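Local coordinates for protein hydroxymethyldihydropterin pyrophosphokinase-dihydropteroate synthase, putative (Plasmodium vivax, PDB 5Z79) that transfers pyrophosphate from ATP to 6-hydroxymethyl-7,8-dihydropterin and then joins the product to 4-aminobenzoate, making dihydropteroate for the folate pathway of a malaria parasite, at residues 85-94 against 237-248. Numbering follows the deposited sequence.
Sequences LIPTVENSRY and YIHINHTSDQNR
Glu90 reaches into the 237-248 loop with its carboxylate, and its two oxygens do different work. OE2 of Glu90 accepts a hydrogen bond from the backbone N of Asn241 at 3.3 Å through its anti lone pair, the one turned away from OE1. The same oxygen accepts a hydrogen bond from a water that also donates to Asn241 O and accepts from Arg248 N, so the water ties the carboxylate to both ends of the excursion 241-248, which folds back through a type I beta turn from Thr243 to Gln246. Glu90 OE1 accepts from Tyr183 OH and makes a long salt bridge to Arg248 NE (3.7 Å), the carboxylate and guanidinium planes turned 52° apart. The bend at Glu90 chi2 (135°) swings the acid this way, with its plane almost parallel to the side-chain amide of Asn241.

Further along, the backbones meet in a single beta bridge at Ser92 and Ile238: His239 N gives a hydrogen bond to Asn91 O (3.1 Å), and Arg93 N a weak but nearly straight one to Tyr237 O. Beyond the bridge, Arg93 runs extended across His239. Its CG sits over one face of the imidazole, a CH-pi contact 3.9 Å from the ring centroid, while ND1 lies above the guanidinium. Tyr94 and Tyr237 lie side by side at that end, near parallel but slid so far that the rings barely overlap, with centroids 5.6 Å apart.

The contact thus joins a long connection of the pyrophosphokinase half, between strand 43-54 and helix 105-111, to the shorter loop between helices 227-235 and 249-252. Helix 174-188 packs on Leu85, Tyr237, Ile238 and Arg248, helix 27-42 on Val89 and Ile238, and helix 227-235 on Ile240.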
ATOM      1  N   LEU A  85     -25.611 -38.223  13.498  1.00 36.08           N
ATOM      2  CA  LEU A  85     -25.951 -38.149  14.869  1.00 35.62           C
ATOM      3  C   LEU A  85     -27.117 -37.206  15.072  1.00 35.16           C
ATOM      4  O   LEU A  85     -27.924 -37.417  15.881  1.00 35.58           O
ATOM      5  CB  LEU A  85     -24.741 -37.653  15.611  1.00 34.68           C
ATOM      6  CG  LEU A  85     -24.851 -37.329  17.063  1.00 34.48           C
ATOM      7  CD1 LEU A  85     -23.889 -38.222  17.791  1.00 35.55           C
ATOM      8  CD2 LEU A  85     -24.450 -35.892  17.225  1.00 33.54           C
ATOM      9  N   ILE A  86     -27.234 -36.186  14.282  1.00 34.40           N
ATOM     10  CA  ILE A  86     -28.256 -35.160  14.463  1.00 33.82           C
ATOM     11  C   ILE A  86     -29.701 -35.657  14.552  1.00 34.62           C
ATOM     12  O   ILE A  86     -30.404 -35.357  15.555  1.00 34.46           O
ATOM     13  CB  ILE A  86     -28.171 -34.102  13.335  1.00 33.26           C
ATOM     14  CG1 ILE A  86     -26.889 -33.270  13.491  1.00 32.34           C
ATOM     15  CG2 ILE A  86     -29.455 -33.252  13.224  1.00 33.09           C
ATOM     16  CD1 ILE A  86     -26.599 -32.772  14.900  1.00 31.70           C
ATOM     17  N   PRO A  87     -30.178 -36.396  13.519  1.00 35.59           N
ATOM     18  CA  PRO A  87     -31.581 -36.837  13.527  1.00 36.51           C
ATOM     19  C   PRO A  87     -31.905 -37.944  14.521  1.00 37.31           C
ATOM     20  O   PRO A  87     -33.068 -38.180  14.771  1.00 38.00           O
ATOM     21  CB  PRO A  87     -31.774 -37.362  12.126  1.00 37.42           C
ATOM     22  CG  PRO A  87     -30.419 -37.863  11.746  1.00 37.42           C
ATOM     23  CD  PRO A  87     -29.463 -36.894  12.334  1.00 36.07           C
ATOM     24  N   THR A  88     -30.879 -38.585  15.075  1.00 37.31           N
ATOM     25  CA  THR A  88     -31.006 -39.662  16.073  1.00 38.09           C
ATOM     26  C   THR A  88     -30.979 -39.177  17.559  1.00 37.39           C
ATOM     27  O   THR A  88     -31.196 -39.961  18.513  1.00 38.03           O
ATOM     28  CB  THR A  88     -29.874 -40.702  15.872  1.00 38.67           C
ATOM     29  OG1 THR A  88     -28.603 -40.161  16.287  1.00 37.71           O
ATOM     30  CG2 THR A  88     -29.804 -41.122  14.402  1.00 39.41           C
ATOM     31  N   VAL A  89     -30.712 -37.892  17.772  1.00 36.20           N
ATOM     32  CA  VAL A  89     -30.680 -37.400  19.142  1.00 35.67           C
ATOM     33  C   VAL A  89     -32.083 -37.179  19.674  1.00 36.04           C
ATOM     34  O   VAL A  89     -32.921 -36.531  19.052  1.00 35.99           O
ATOM     35  CB  VAL A  89     -29.814 -36.131  19.312  1.00 34.41           C
ATOM     36  CG1 VAL A  89     -28.356 -36.452  18.978  1.00 34.23           C
ATOM     37  CG2 VAL A  89     -30.299 -34.969  18.442  1.00 33.82           C
ATOM     38  N   GLU A  90     -32.298 -37.715  20.851  1.00 36.52           N
ATOM     39  CA  GLU A  90     -33.516 -37.648  21.574  1.00 36.99           C
ATOM     40  C   GLU A  90     -33.940 -36.181  21.783  1.00 36.17           C
ATOM     41  O   GLU A  90     -33.099 -35.360  21.921  1.00 35.18           O
ATOM     42  CB  GLU A  90     -33.193 -38.261  22.945  1.00 37.35           C
ATOM     43  CG  GLU A  90     -32.493 -39.632  22.951  1.00 38.08           C
ATOM     44  CD  GLU A  90     -31.311 -39.783  23.918  1.00 37.75           C
ATOM     45  OE1 GLU A  90     -30.267 -39.121  23.742  1.00 36.80           O
ATOM     46  OE2 GLU A  90     -31.373 -40.618  24.833  1.00 38.54           O
ATOM     47  N   ASN A  91     -35.237 -35.861  21.806  1.00 36.72           N
ATOM     48  CA  ASN A  91     -35.818 -34.494  22.025  1.00 36.22           C
ATOM     49  C   ASN A  91     -35.725 -33.908  23.443  1.00 35.93           C
ATOM     50  O   ASN A  91     -35.676 -34.640  24.439  1.00 36.43           O
ATOM     51  CB  ASN A  91     -37.316 -34.511  21.723  1.00 37.22           C
ATOM     52  CG  ASN A  91     -37.619 -34.549  20.262  1.00 37.44           C
ATOM     53  OD1 ASN A  91     -37.186 -33.703  19.519  1.00 36.64           O
ATOM     54  ND2 ASN A  91     -38.384 -35.518  19.844  1.00 38.64           N
ATOM     55  N   SER A  92     -35.784 -32.579  23.513  1.00 35.26           N
ATOM     56  CA  SER A  92     -35.858 -31.850  24.774  1.00 35.14           C
ATOM     57  C   SER A  92     -37.270 -31.924  25.250  1.00 36.20           C
ATOM     58  O   SER A  92     -38.170 -31.845  24.464  1.00 36.68           O
ATOM     59  CB  SER A  92     -35.507 -30.374  24.553  1.00 34.23           C
ATOM     60  OG  SER A  92     -35.545 -29.624  25.755  1.00 34.21           O
ATOM     61  N   ARG A  93     -37.465 -32.048  26.546  1.00 36.66           N
ATOM     62  CA  ARG A  93     -38.788 -31.963  27.125  1.00 37.73           C
ATOM     63  C   ARG A  93     -39.310 -30.575  27.108  1.00 37.58           C
ATOM     64  O   ARG A  93     -40.500 -30.354  27.231  1.00 38.52           O
ATOM     65  CB  ARG A  93     -38.768 -32.397  28.557  1.00 38.29           C
ATOM     66  CG  ARG A  93     -38.823 -33.888  28.694  1.00 39.06           C
ATOM     67  CD  ARG A  93     -38.676 -34.200  30.147  1.00 39.53           C
ATOM     68  NE  ARG A  93     -38.511 -35.620  30.338  1.00 40.19           N
ATOM     69  CZ  ARG A  93     -39.489 -36.461  30.600  1.00 41.48           C
ATOM     70  NH1 ARG A  93     -40.744 -36.038  30.703  1.00 42.30           N
ATOM     71  NH2 ARG A  93     -39.193 -37.735  30.773  1.00 42.06           N
ATOM     72  N   TYR A  94     -38.421 -29.626  26.968  1.00 36.50           N
ATOM     73  CA  TYR A  94     -38.832 -28.252  26.904  1.00 36.37           C
ATOM     74  C   TYR A  94     -38.749 -27.821  25.451  1.00 35.80           C
ATOM     75  O   TYR A  94     -38.170 -28.515  24.629  1.00 35.39           O
ATOM     76  CB  TYR A  94     -37.931 -27.407  27.786  1.00 35.72           C
ATOM     77  CG  TYR A  94     -37.987 -27.770  29.258  1.00 36.35           C
ATOM     78  CD1 TYR A  94     -37.687 -29.057  29.710  1.00 36.65           C
ATOM     79  CD2 TYR A  94     -38.297 -26.811  30.196  1.00 36.74           C
ATOM     80  CE1 TYR A  94     -37.712 -29.369  31.054  1.00 37.28           C
ATOM     81  CE2 TYR A  94     -38.327 -27.113  31.544  1.00 37.40           C
ATOM     82  CZ  TYR A  94     -38.031 -28.388  31.964  1.00 37.65           C
ATOM     83  OH  TYR A  94     -38.080 -28.647  33.308  1.00 38.38           O
ATOM     84  N   TYR A 237     -35.135 -33.537  31.897  1.00 37.50           N
ATOM     85  CA  TYR A 237     -34.935 -32.591  30.800  1.00 36.55           C
ATOM     86  C   TYR A 237     -34.851 -33.190  29.389  1.00 36.29           C
ATOM     87  O   TYR A 237     -34.749 -32.443  28.423  1.00 35.59           O
ATOM     88  CB  TYR A 237     -33.622 -31.861  31.049  1.00 35.64           C
ATOM     89  CG  TYR A 237     -33.579 -30.954  32.251  1.00 35.78           C
ATOM     90  CD1 TYR A 237     -34.027 -29.652  32.169  1.00 35.55           C
ATOM     91  CD2 TYR A 237     -33.023 -31.370  33.422  1.00 36.19           C
ATOM     92  CE1 TYR A 237     -33.967 -28.804  33.245  1.00 35.80           C
ATOM     93  CE2 TYR A 237     -32.935 -30.527  34.505  1.00 36.42           C
ATOM     94  CZ  TYR A 237     -33.416 -29.242  34.418  1.00 36.24           C
ATOM     95  OH  TYR A 237     -33.350 -28.388  35.513  1.00 36.61           O
ATOM     96  N   ILE A 238     -34.852 -34.516  29.267  1.00 36.91           N
ATOM     97  CA  ILE A 238     -34.666 -35.182  27.974  1.00 36.82           C
ATOM     98  C   ILE A 238     -35.452 -36.475  27.853  1.00 38.00           C
ATOM     99  O   ILE A 238     -35.315 -37.326  28.709  1.00 38.65           O
ATOM    100  CB  ILE A 238     -33.180 -35.576  27.762  1.00 36.22           C
ATOM    101  CG1 ILE A 238     -32.288 -34.330  27.671  1.00 35.09           C
ATOM    102  CG2 ILE A 238     -33.012 -36.417  26.501  1.00 36.39           C
ATOM    103  CD1 ILE A 238     -30.827 -34.619  27.405  1.00 34.59           C
ATOM    104  N   HIS A 239     -36.212 -36.653  26.771  1.00 38.35           N
ATOM    105  CA  HIS A 239     -36.874 -37.938  26.472  1.00 39.57           C
ATOM    106  C   HIS A 239     -35.885 -39.013  26.048  1.00 39.64           C
ATOM    107  O   HIS A 239     -35.803 -39.359  24.877  1.00 39.72           O
ATOM    108  CB  HIS A 239     -37.854 -37.820  25.306  1.00 40.00           C
ATOM    109  CG  HIS A 239     -38.985 -36.884  25.538  1.00 40.24           C
ATOM    110  ND1 HIS A 239     -39.880 -37.053  26.563  1.00 41.20           N
ATOM    111  CD2 HIS A 239     -39.382 -35.781  24.857  1.00 39.77           C
ATOM    112  CE1 HIS A 239     -40.767 -36.077  26.522  1.00 41.33           C
ATOM    113  NE2 HIS A 239     -40.489 -35.294  25.491  1.00 40.48           N
ATOM    114  N   ILE A 240     -35.159 -39.576  26.992  1.00 39.76           N
ATOM    115  CA  ILE A 240     -34.143 -40.557  26.646  1.00 39.92           C
ATOM    116  C   ILE A 240     -34.745 -41.819  26.037  1.00 41.19           C
ATOM    117  O   ILE A 240     -35.699 -42.359  26.556  1.00 42.24           O
ATOM    118  CB  ILE A 240     -33.241 -40.938  27.851  1.00 39.97           C
ATOM    119  CG1 ILE A 240     -34.034 -41.556  28.984  1.00 41.29           C
ATOM    120  CG2 ILE A 240     -32.433 -39.731  28.358  1.00 39.01           C
ATOM    121  CD1 ILE A 240     -33.172 -42.148  30.105  1.00 41.82           C
ATOM    122  N   ASN A 241     -34.176 -42.302  24.943  1.00 41.22           N
ATOM    123  CA  ASN A 241     -34.567 -43.590  24.403  1.00 42.57           C
ATOM    124  C   ASN A 241     -34.278 -44.747  25.360  1.00 43.55           C
ATOM    125  O   ASN A 241     -33.220 -44.793  25.998  1.00 43.12           O
ATOM    126  CB  ASN A 241     -33.857 -43.818  23.097  1.00 42.42           C
ATOM    127  CG  ASN A 241     -34.407 -42.936  21.990  1.00 41.90           C
ATOM    128  OD1 ASN A 241     -33.757 -42.006  21.537  1.00 40.73           O
ATOM    129  ND2 ASN A 241     -35.626 -43.228  21.560  1.00 42.89           N
ATOM    130  N   HIS A 242     -35.234 -45.673  25.443  1.00 44.98           N
ATOM    131  CA  HIS A 242     -35.194 -46.797  26.374  1.00 46.14           C
ATOM    132  C   HIS A 242     -35.034 -48.169  25.697  1.00 47.49           C
ATOM    133  O   HIS A 242     -35.095 -49.197  26.384  1.00 48.68           O
ATOM    134  CB  HIS A 242     -36.477 -46.804  27.220  1.00 46.94           C
ATOM    135  CG  HIS A 242     -36.302 -46.200  28.581  1.00 46.37           C
ATOM    136  ND1 HIS A 242     -36.221 -46.964  29.733  1.00 47.25           N
ATOM    137  CD2 HIS A 242     -36.196 -44.904  28.977  1.00 45.13           C
ATOM    138  CE1 HIS A 242     -36.074 -46.162  30.775  1.00 46.57           C
ATOM    139  NE2 HIS A 242     -36.064 -44.908  30.346  1.00 45.31           N
ATOM    140  N   THR A 243     -34.884 -48.200  24.396  1.00 47.41           N
ATOM    141  CA  THR A 243     -34.854 -49.464  23.687  1.00 48.92           C
ATOM    142  C   THR A 243     -33.563 -50.237  23.549  1.00 49.19           C
ATOM    143  O   THR A 243     -32.535 -49.693  23.356  1.00 48.04           O
ATOM    144  CB  THR A 243     -35.615 -49.340  22.352  1.00 48.98           C
ATOM    145  OG1 THR A 243     -35.043 -48.330  21.531  1.00 47.88           O
ATOM    146  CG2 THR A 243     -37.048 -49.030  22.571  1.00 50.92           C
ATOM    147  N   SER A 244     -33.662 -51.541  23.629  1.00 50.85           N
ATOM    148  CA  SER A 244     -32.499 -52.393  23.399  1.00 51.46           C
ATOM    149  C   SER A 244     -31.707 -52.030  22.139  1.00 50.84           C
ATOM    150  O   SER A 244     -30.486 -52.055  22.151  1.00 50.46           O
ATOM    151  CB  SER A 244     -32.914 -53.869  23.364  1.00 53.59           C
ATOM    152  OG  SER A 244     -33.038 -54.367  24.696  1.00 54.17           O
ATOM    153  N   ASP A 245     -32.392 -51.690  21.053  1.00 50.84           N
ATOM    154  CA  ASP A 245     -31.691 -51.399  19.790  1.00 50.44           C
ATOM    155  C   ASP A 245     -31.362 -49.907  19.601  1.00 48.46           C
ATOM    156  O   ASP A 245     -30.727 -49.557  18.630  1.00 48.01           O
ATOM    157  CB  ASP A 245     -32.388 -52.076  18.568  1.00 51.90           C
ATOM    158  CG  ASP A 245     -33.586 -51.295  18.009  1.00 51.55           C
ATOM    159  OD1 ASP A 245     -34.417 -50.811  18.810  1.00 51.12           O
ATOM    160  OD2 ASP A 245     -33.725 -51.219  16.748  1.00 51.89           O
ATOM    161  N   GLN A 246     -31.713 -49.079  20.577  1.00 47.38           N
ATOM    162  CA  GLN A 246     -31.398 -47.655  20.567  1.00 45.55           C
ATOM    163  C   GLN A 246     -31.364 -46.899  21.920  1.00 44.66           C
ATOM    164  O   GLN A 246     -32.327 -46.309  22.261  1.00 44.65           O
ATOM    165  CB  GLN A 246     -32.332 -46.969  19.593  1.00 44.99           C
ATOM    166  CG  GLN A 246     -32.227 -45.475  19.525  1.00 43.97           C
ATOM    167  CD  GLN A 246     -33.011 -44.908  18.381  1.00 43.74           C
ATOM    168  OE1 GLN A 246     -34.079 -45.346  18.080  1.00 44.43           O
ATOM    169  NE2 GLN A 246     -32.462 -43.936  17.733  1.00 42.95           N
ATOM    170  N   ASN A 247     -30.243 -46.835  22.634  1.00 44.08           N
ATOM    171  CA  ASN A 247     -30.151 -46.112  23.892  1.00 43.23           C
ATOM    172  C   ASN A 247     -28.726 -45.738  24.199  1.00 42.45           C
ATOM    173  O   ASN A 247     -27.814 -46.346  23.649  1.00 42.90           O
ATOM    174  CB  ASN A 247     -30.654 -46.973  25.057  1.00 44.30           C
ATOM    175  CG  ASN A 247     -29.676 -48.060  25.432  1.00 45.21           C
ATOM    176  OD1 ASN A 247     -28.586 -47.791  25.953  1.00 44.66           O
ATOM    177  ND2 ASN A 247     -30.055 -49.300  25.154  1.00 46.72           N
ATOM    178  N   ARG A 248     -28.553 -44.795  25.129  1.00 41.48           N
ATOM    179  CA  ARG A 248     -27.238 -44.419  25.627  1.00 40.89           C
ATOM    180  C   ARG A 248     -27.125 -44.708  27.115  1.00 41.30           C
ATOM    181  O   ARG A 248     -26.500 -43.976  27.850  1.00 40.62           O
ATOM    182  CB  ARG A 248     -26.985 -42.954  25.350  1.00 39.43           C
ATOM    183  CG  ARG A 248     -27.211 -42.617  23.901  1.00 39.07           C
ATOM    184  CD  ARG A 248     -27.144 -41.128  23.605  1.00 37.71           C
ATOM    185  NE  ARG A 248     -27.444 -40.850  22.192  1.00 37.49           N
ATOM    186  CZ  ARG A 248     -26.584 -41.014  21.170  1.00 37.50           C
ATOM    187  NH1 ARG A 248     -25.342 -41.454  21.383  1.00 37.74           N
ATOM    188  NH2 ARG A 248     -26.962 -40.732  19.907  1.00 37.38           N
TER
HETATM  189  O   HOH W   1     -30.506 -43.156  26.410  1.00 24.64           O